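Local structure of tegumental protein 20.8 kDa (Clonorchis sinensis, 5X2E) at residues Ile6-Asp11 with Ala66-Phe71; Asn16-Pro21 with Glu38-Leu43. The protein binds calcium through its N-terminal calmodulin-like domain, a pair of EF-hands of which the first holds a calcium ion. All blocks are in the same frame, centred on the assembly; numbering follows the deposited sequence.

Contact 1 (Ile6-Asp11 with Ala66-Phe71). With CA (calcium ion), chain B.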
loop_
_atom_site.group_PDB
_atom_site.type_symbol
_atom_site.label_atom_id
_atom_site.label_comp_id
_atom_site.label_asym_id
_atom_site.label_seq_id
_atom_site.Cartn_x
_atom_site.Cartn_y
_atom_site.Cartn_z
ATOM N N ILE A 6 1.884 -6.161 -1.367
ATOM C CA ILE A 6 1.251 -5.197 -2.270
ATOM C C ILE A 6 1.456 -3.775 -1.733
ATOM O O ILE A 6 1.740 -2.862 -2.510
ATOM C CB ILE A 6 -0.245 -5.551 -2.483
ATOM C CG1 ILE A 6 -0.349 -6.881 -3.256
ATOM C CG2 ILE A 6 -0.978 -4.419 -3.217
ATOM C CD1 ILE A 6 -1.701 -7.570 -3.160
ATOM N N PHE A 7 1.368 -3.591 -0.415
ATOM C CA PHE A 7 1.598 -2.257 0.170
ATOM C C PHE A 7 2.995 -1.775 -0.226
ATOM O O PHE A 7 3.177 -0.644 -0.683
ATOM C CB PHE A 7 1.497 -2.245 1.702
ATOM C CG PHE A 7 1.656 -0.871 2.268
ATOM C CD1 PHE A 7 0.533 -0.122 2.578
ATOM C CD2 PHE A 7 2.926 -0.323 2.502
ATOM C CE1 PHE A 7 0.646 1.166 3.065
ATOM C CE2 PHE A 7 3.047 0.976 2.977
ATOM C CZ PHE A 7 1.911 1.714 3.262
ATOM N N VAL A 8 3.983 -2.624 0.015
ATOM C CA VAL A 8 5.356 -2.259 -0.321
ATOM C C VAL A 8 5.522 -2.002 -1.812
ATOM O O VAL A 8 6.162 -1.027 -2.213
ATOM C CB VAL A 8 6.330 -3.327 0.195
ATOM C CG1 VAL A 8 7.733 -3.113 -0.381
ATOM C CG2 VAL A 8 6.338 -3.279 1.727
ATOM N N SER A 9 4.866 -2.803 -2.645
ATOM C CA SER A 9 4.922 -2.556 -4.084
ATOM C C SER A 9 4.312 -1.214 -4.527
ATOM O O SER A 9 4.852 -0.509 -5.386
ATOM C CB SER A 9 4.221 -3.670 -4.824
ATOM O OG SER A 9 4.464 -3.498 -6.203
ATOM N N ILE A 10 3.176 -0.863 -3.951
ATOM C CA ILE A 10 2.532 0.398 -4.302
ATOM C C ILE A 10 3.359 1.605 -3.801
ATOM O O ILE A 10 3.523 2.596 -4.514
ATOM C CB ILE A 10 1.107 0.454 -3.737
ATOM C CG1 ILE A 10 0.231 -0.635 -4.373
ATOM C CG2 ILE A 10 0.508 1.835 -3.970
ATOM C CD1 ILE A 10 -1.099 -0.834 -3.643
ATOM N N ASP A 11 3.867 1.496 -2.581
ATOM C CA ASP A 11 4.556 2.579 -1.910
ATOM C C ASP A 11 6.008 2.629 -2.359
ATOM O O ASP A 11 6.956 2.318 -1.604
ATOM C CB ASP A 11 4.461 2.407 -0.398
ATOM C CG ASP A 11 5.144 3.507 0.340
ATOM O OD1 ASP A 11 5.124 4.667 -0.135
ATOM O OD2 ASP A 11 5.749 3.207 1.393
ATOM N N ALA A 66 5.361 -3.093 11.868
ATOM C CA ALA A 66 6.588 -3.889 11.882
ATOM C C ALA A 66 6.630 -4.965 10.780
ATOM O O ALA A 66 7.702 -5.252 10.260
ATOM C CB ALA A 66 6.774 -4.542 13.262
ATOM N N GLU A 67 5.478 -5.524 10.399
ATOM C CA GLU A 67 5.427 -6.558 9.337
ATOM C C GLU A 67 5.770 -6.015 7.943
ATOM O O GLU A 67 6.471 -6.664 7.153
ATOM C CB GLU A 67 4.055 -7.212 9.298
ATOM C CG GLU A 67 3.767 -8.043 10.498
ATOM C CD GLU A 67 2.403 -8.666 10.422
ATOM O OE1 GLU A 67 2.286 -9.773 9.849
ATOM O OE2 GLU A 67 1.448 -8.047 10.940
ATOM N N ILE A 68 5.306 -4.815 7.644
ATOM C CA ILE A 68 5.650 -4.205 6.375
ATOM C C ILE A 68 7.118 -3.820 6.398
ATOM O O ILE A 68 7.823 -3.976 5.400
ATOM C CB ILE A 68 4.765 -2.963 6.080
ATOM C CG1 ILE A 68 3.469 -3.366 5.377
ATOM C CG2 ILE A 68 5.492 -1.963 5.188
ATOM C CD1 ILE A 68 2.556 -4.162 6.241
ATOM N N ILE A 69 7.587 -3.299 7.524
ATOM C CA ILE A 69 8.988 -2.895 7.606
ATOM C C ILE A 69 9.927 -4.094 7.401
ATOM O O ILE A 69 10.931 -3.997 6.696
ATOM C CB ILE A 69 9.277 -2.198 8.940
ATOM C CG1 ILE A 69 8.496 -0.879 9.032
ATOM C CG2 ILE A 69 10.773 -1.957 9.089
ATOM C CD1 ILE A 69 8.528 -0.285 10.427
ATOM N N ASP A 70 9.607 -5.223 8.023
ATOM C CA ASP A 70 10.420 -6.439 7.860
ATOM C C ASP A 70 10.463 -6.831 6.407
ATOM O O ASP A 70 11.525 -7.123 5.850
ATOM C CB ASP A 70 9.843 -7.588 8.675
ATOM C CG ASP A 70 10.394 -7.633 10.062
ATOM O OD1 ASP A 70 11.452 -7.026 10.290
ATOM O OD2 ASP A 70 9.783 -8.294 10.920
ATOM N N PHE A 71 9.289 -6.838 5.787
ATOM C CA PHE A 71 9.225 -7.222 4.386
ATOM C C PHE A 71 10.024 -6.256 3.526
ATOM O O PHE A 71 10.722 -6.671 2.621
ATOM C CB PHE A 71 7.780 -7.302 3.887
ATOM C CG PHE A 71 7.664 -7.736 2.443
ATOM C CD1 PHE A 71 7.606 -6.800 1.412
ATOM C CD2 PHE A 71 7.613 -9.083 2.120
ATOM C CE1 PHE A 71 7.527 -7.199 0.091
ATOM C CE2 PHE A 71 7.509 -9.496 0.792
ATOM C CZ PHE A 71 7.473 -8.555 -0.215
HETATM CA CA CA B . 4.648 6.703 -0.931
HETATM O O HOH W 1 4.060 8.921 -1.413
#
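The carboxylate of Asp11 is gripped at both oxygens: OD1 binds the calcium ion at 2.2 Å, while OD2 accepts a hydrogen bond from the backbone N of Asn16 and forms a salt bridge with Arg72, the residue that follows Ala66-Phe71. The CG of Asp11 lies anti to the backbone N (chi1 -179°), which turns the carboxylate across the end of helix 3-10, toward the metal. Bonds on both oxygens should fix the carboxylate's rotation, and the cations beside it probably favour its charged form. Asp13, Thr15, Val17, Glu22 and a water complete the calcium site, in which Asp11 is the first ligand of a canonical EF-hand loop and helix 3-10 the entering helix. The flank of this helix packs on helix 65-79, the axes of the short segments lying 10.0 Å apart at 64°. Here the contact is purely apolar. Val8 is wedged between two side chains of the later helix, its CG2 lying 3.8 Å from Ile68 CG2 and 3.8 Å from Phe71 CD1. Toward Phe71 the valine methyl comes in at the ring edge, near the ring plane, with Val8 CB also beside CD1. Ile68 CG2, set anti to its own backbone N, reaches a second partner at 4.1 Å in Phe7 CD2, approaching that ring obliquely. Around them, Ile4 touches both Ile68 and Phe71, and Leu54 and Cys58 of helix 54-61 cover Ile68. The Phe7 ring also meets Phe57, with the two planes inclined at about 50°.

Contact 2 (Asn16-Pro21 with Glu38-Leu43). With CA (calcium ion), chain B.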
loop_
_atom_site.group_PDB
_atom_site.type_symbol
_atom_site.label_atom_id
_atom_site.label_comp_id
_atom_site.label_asym_id
_atom_site.label_seq_id
_atom_site.Cartn_x
_atom_site.Cartn_y
_atom_site.Cartn_z
ATOM N N ASN A 16 5.913 5.029 3.427
ATOM C CA ASN A 16 4.846 4.426 4.241
ATOM C C ASN A 16 3.560 5.249 4.248
ATOM O O ASN A 16 2.676 5.076 5.100
ATOM C CB ASN A 16 5.327 4.149 5.665
ATOM C CG ASN A 16 6.446 3.153 5.686
ATOM O OD1 ASN A 16 6.304 2.052 5.150
ATOM N ND2 ASN A 16 7.589 3.544 6.241
ATOM N N VAL A 17 3.431 6.079 3.222
ATOM C CA VAL A 17 2.181 6.689 2.849
ATOM C C VAL A 17 1.987 6.385 1.363
ATOM O O VAL A 17 2.836 6.752 0.536
ATOM C CB VAL A 17 2.178 8.195 3.080
ATOM C CG1 VAL A 17 0.812 8.760 2.709
ATOM C CG2 VAL A 17 2.532 8.524 4.547
ATOM N N ILE A 18 0.883 5.728 1.031
ATOM C CA ILE A 18 0.502 5.497 -0.349
ATOM C C ILE A 18 -0.233 6.751 -0.839
ATOM O O ILE A 18 -1.293 7.153 -0.321
ATOM C CB ILE A 18 -0.365 4.233 -0.488
ATOM C CG1 ILE A 18 0.530 2.998 -0.321
ATOM C CG2 ILE A 18 -1.136 4.266 -1.817
ATOM C CD1 ILE A 18 -0.268 1.672 -0.357
ATOM N N SER A 19 0.357 7.420 -1.805
ATOM C CA SER A 19 -0.308 8.535 -2.427
ATOM C C SER A 19 -1.341 8.034 -3.429
ATOM O O SER A 19 -1.238 6.907 -3.966
ATOM C CB SER A 19 0.723 9.448 -3.128
ATOM O OG SER A 19 1.146 8.819 -4.325
ATOM N N TYR A 20 -2.321 8.865 -3.741
ATOM C CA TYR A 20 -3.283 8.474 -4.745
ATOM C C TYR A 20 -2.625 8.224 -6.138
ATOM O O TYR A 20 -2.913 7.208 -6.773
ATOM C CB TYR A 20 -4.417 9.472 -4.812
ATOM C CG TYR A 20 -5.344 9.547 -3.589
ATOM C CD1 TYR A 20 -5.310 8.608 -2.569
ATOM C CD2 TYR A 20 -6.258 10.592 -3.489
ATOM C CE1 TYR A 20 -6.198 8.687 -1.490
ATOM C CE2 TYR A 20 -7.119 10.694 -2.423
ATOM C CZ TYR A 20 -7.088 9.742 -1.413
ATOM O OH TYR A 20 -8.007 9.884 -0.377
ATOM N N PRO A 21 -1.640 9.043 -6.568
ATOM C CA PRO A 21 -0.959 8.664 -7.833
ATOM C C PRO A 21 -0.246 7.295 -7.751
ATOM O O PRO A 21 -0.289 6.551 -8.744
ATOM C CB PRO A 21 0.049 9.810 -8.040
ATOM C CG PRO A 21 -0.681 11.008 -7.400
ATOM C CD PRO A 21 -1.312 10.421 -6.156
ATOM N N GLU A 38 -11.154 3.515 -5.919
ATOM C CA GLU A 38 -12.195 3.887 -4.959
ATOM C C GLU A 38 -12.288 2.908 -3.792
ATOM O O GLU A 38 -12.519 3.321 -2.669
ATOM C CB GLU A 38 -13.550 3.986 -5.647
ATOM C CG GLU A 38 -13.705 5.230 -6.491
ATOM C CD GLU A 38 -14.379 6.364 -5.752
ATOM O OE1 GLU A 38 -15.630 6.425 -5.804
ATOM O OE2 GLU A 38 -13.667 7.191 -5.128
ATOM N N LYS A 39 -12.105 1.616 -4.050
ATOM C CA LYS A 39 -12.199 0.622 -2.982
ATOM C C LYS A 39 -11.085 0.820 -1.947
ATOM O O LYS A 39 -11.331 0.753 -0.742
ATOM C CB LYS A 39 -12.152 -0.800 -3.553
ATOM C CG LYS A 39 -13.291 -1.158 -4.496
ATOM C CD LYS A 39 -13.098 -2.597 -4.974
ATOM C CE LYS A 39 -13.335 -2.754 -6.478
ATOM N NZ LYS A 39 -14.757 -2.506 -6.862
ATOM N N TRP A 40 -9.860 1.066 -2.403
ATOM C CA TRP A 40 -8.735 1.324 -1.484
ATOM C C TRP A 40 -8.970 2.596 -0.679
ATOM O O TRP A 40 -8.652 2.668 0.521
ATOM C CB TRP A 40 -7.404 1.409 -2.266
ATOM C CG TRP A 40 -6.789 0.050 -2.490
ATOM C CD1 TRP A 40 -7.319 -0.990 -3.228
ATOM C CD2 TRP A 40 -5.551 -0.431 -1.944
ATOM N NE1 TRP A 40 -6.485 -2.078 -3.164
ATOM C CE2 TRP A 40 -5.393 -1.763 -2.386
ATOM C CE3 TRP A 40 -4.562 0.127 -1.112
ATOM C CZ2 TRP A 40 -4.294 -2.538 -2.031
ATOM C CZ3 TRP A 40 -3.456 -0.653 -0.783
ATOM C CH2 TRP A 40 -3.343 -1.970 -1.236
ATOM N N LYS A 41 -9.489 3.618 -1.336
ATOM C CA LYS A 41 -9.749 4.876 -0.634
ATOM C C LYS A 41 -10.803 4.632 0.453
ATOM O O LYS A 41 -10.677 5.115 1.574
ATOM C CB LYS A 41 -10.221 5.965 -1.599
ATOM C CG LYS A 41 -9.181 6.504 -2.571
ATOM C CD LYS A 41 -9.787 7.547 -3.516
ATOM C CE LYS A 41 -8.718 8.176 -4.438
ATOM N NZ LYS A 41 -9.275 9.235 -5.310
ATOM N N GLN A 42 -11.833 3.859 0.127
ATOM C CA GLN A 42 -12.903 3.632 1.070
ATOM C C GLN A 42 -12.489 2.754 2.236
ATOM O O GLN A 42 -12.861 3.007 3.378
ATOM C CB GLN A 42 -14.070 3.019 0.335
ATOM C CG GLN A 42 -14.741 4.023 -0.570
ATOM C CD GLN A 42 -16.004 3.484 -1.217
ATOM O OE1 GLN A 42 -16.422 2.357 -0.944
ATOM N NE2 GLN A 42 -16.620 4.290 -2.081
ATOM N N LEU A 43 -11.719 1.717 1.955
ATOM C CA LEU A 43 -11.267 0.818 3.014
ATOM C C LEU A 43 -10.136 1.423 3.875
ATOM O O LEU A 43 -10.135 1.254 5.099
ATOM C CB LEU A 43 -10.803 -0.529 2.419
ATOM C CG LEU A 43 -11.863 -1.422 1.743
ATOM C CD1 LEU A 43 -11.239 -2.591 0.982
ATOM C CD2 LEU A 43 -12.872 -1.961 2.741
HETATM CA CA CA B . 4.648 6.703 -0.931
HETATM O O HOH W 1 4.060 8.921 -1.413
#
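One face of the Tyr20 ring is covered by the side chain of Lys41, whose CE sits 3.5 Å from the ring centroid and only 8° off the normal, a CH-pi contact almost over the centre. The Trp40 ring is met obliquely by the CD1 methyl of Ile18, 4.0 Å from CZ3, and has Phe44 as an edge-to-face partner. Lys41 crosses the tyrosine side chain at about a right angle: with chi2 to chi4 all close to 180° its chain runs straight across the face, CG passing near Tyr20 CE1 (3.9 Å). The ammonium group NZ goes beyond the centre, 4.2 Å from the centroid and 28° off the normal, so a cation-pi interaction adds to the CH-pi contact. A hydrogen bond from Tyr20 OH to Asp45 OD2 holds the far end of the ring, tying the start of helix 20-29 to the loop after helix 35-44. Deeper in, Ile18 and Trp40 are buried; Leu23, Ile10 and Ile52 touch both, joining them to one apolar core. The backbone of Ile18 is hydrogen-bonded to that of Ile52 in the short antiparallel pairing of strands 17-19 and 51-53. One residue earlier, Val17 O binds the calcium ion at 2.3 Å, so the strand that packs against Trp40 also supplies a metal ligand. The Ser19 side chain caps a backbone N in the first turn of helix 20-29, while Ser19 N donates to Glu22 OE1, another oxygen at the metal. The carbonyl ligand and capped exiting helix are characteristic of an EF-hand loop, the strand pairing of a two-EF-hand domain.

In the fold
One segment of each contact supplies a calcium ligand, Asp11 a carboxylate oxygen in contact 1 and Val17 a backbone carbonyl in contact 2, but the contacts lie on opposite sides of the chain's centre, their own centres about 14 Å apart. Contact 1 is the more buried, packing the entering helix 3-10 on the last helix, 65-79, by apolar groups alone. Contact 2 is partly buried: an apolar pair inside, and a lysine over a tyrosine ring, both partly exposed. The two meet where Phe7 CD1 touches Ile18 CD1 and Ile10 CD1 touches Trp40 CH2, both at 3.5 Å. Contact 2 is nested within the loop of chain that contact 1 closes.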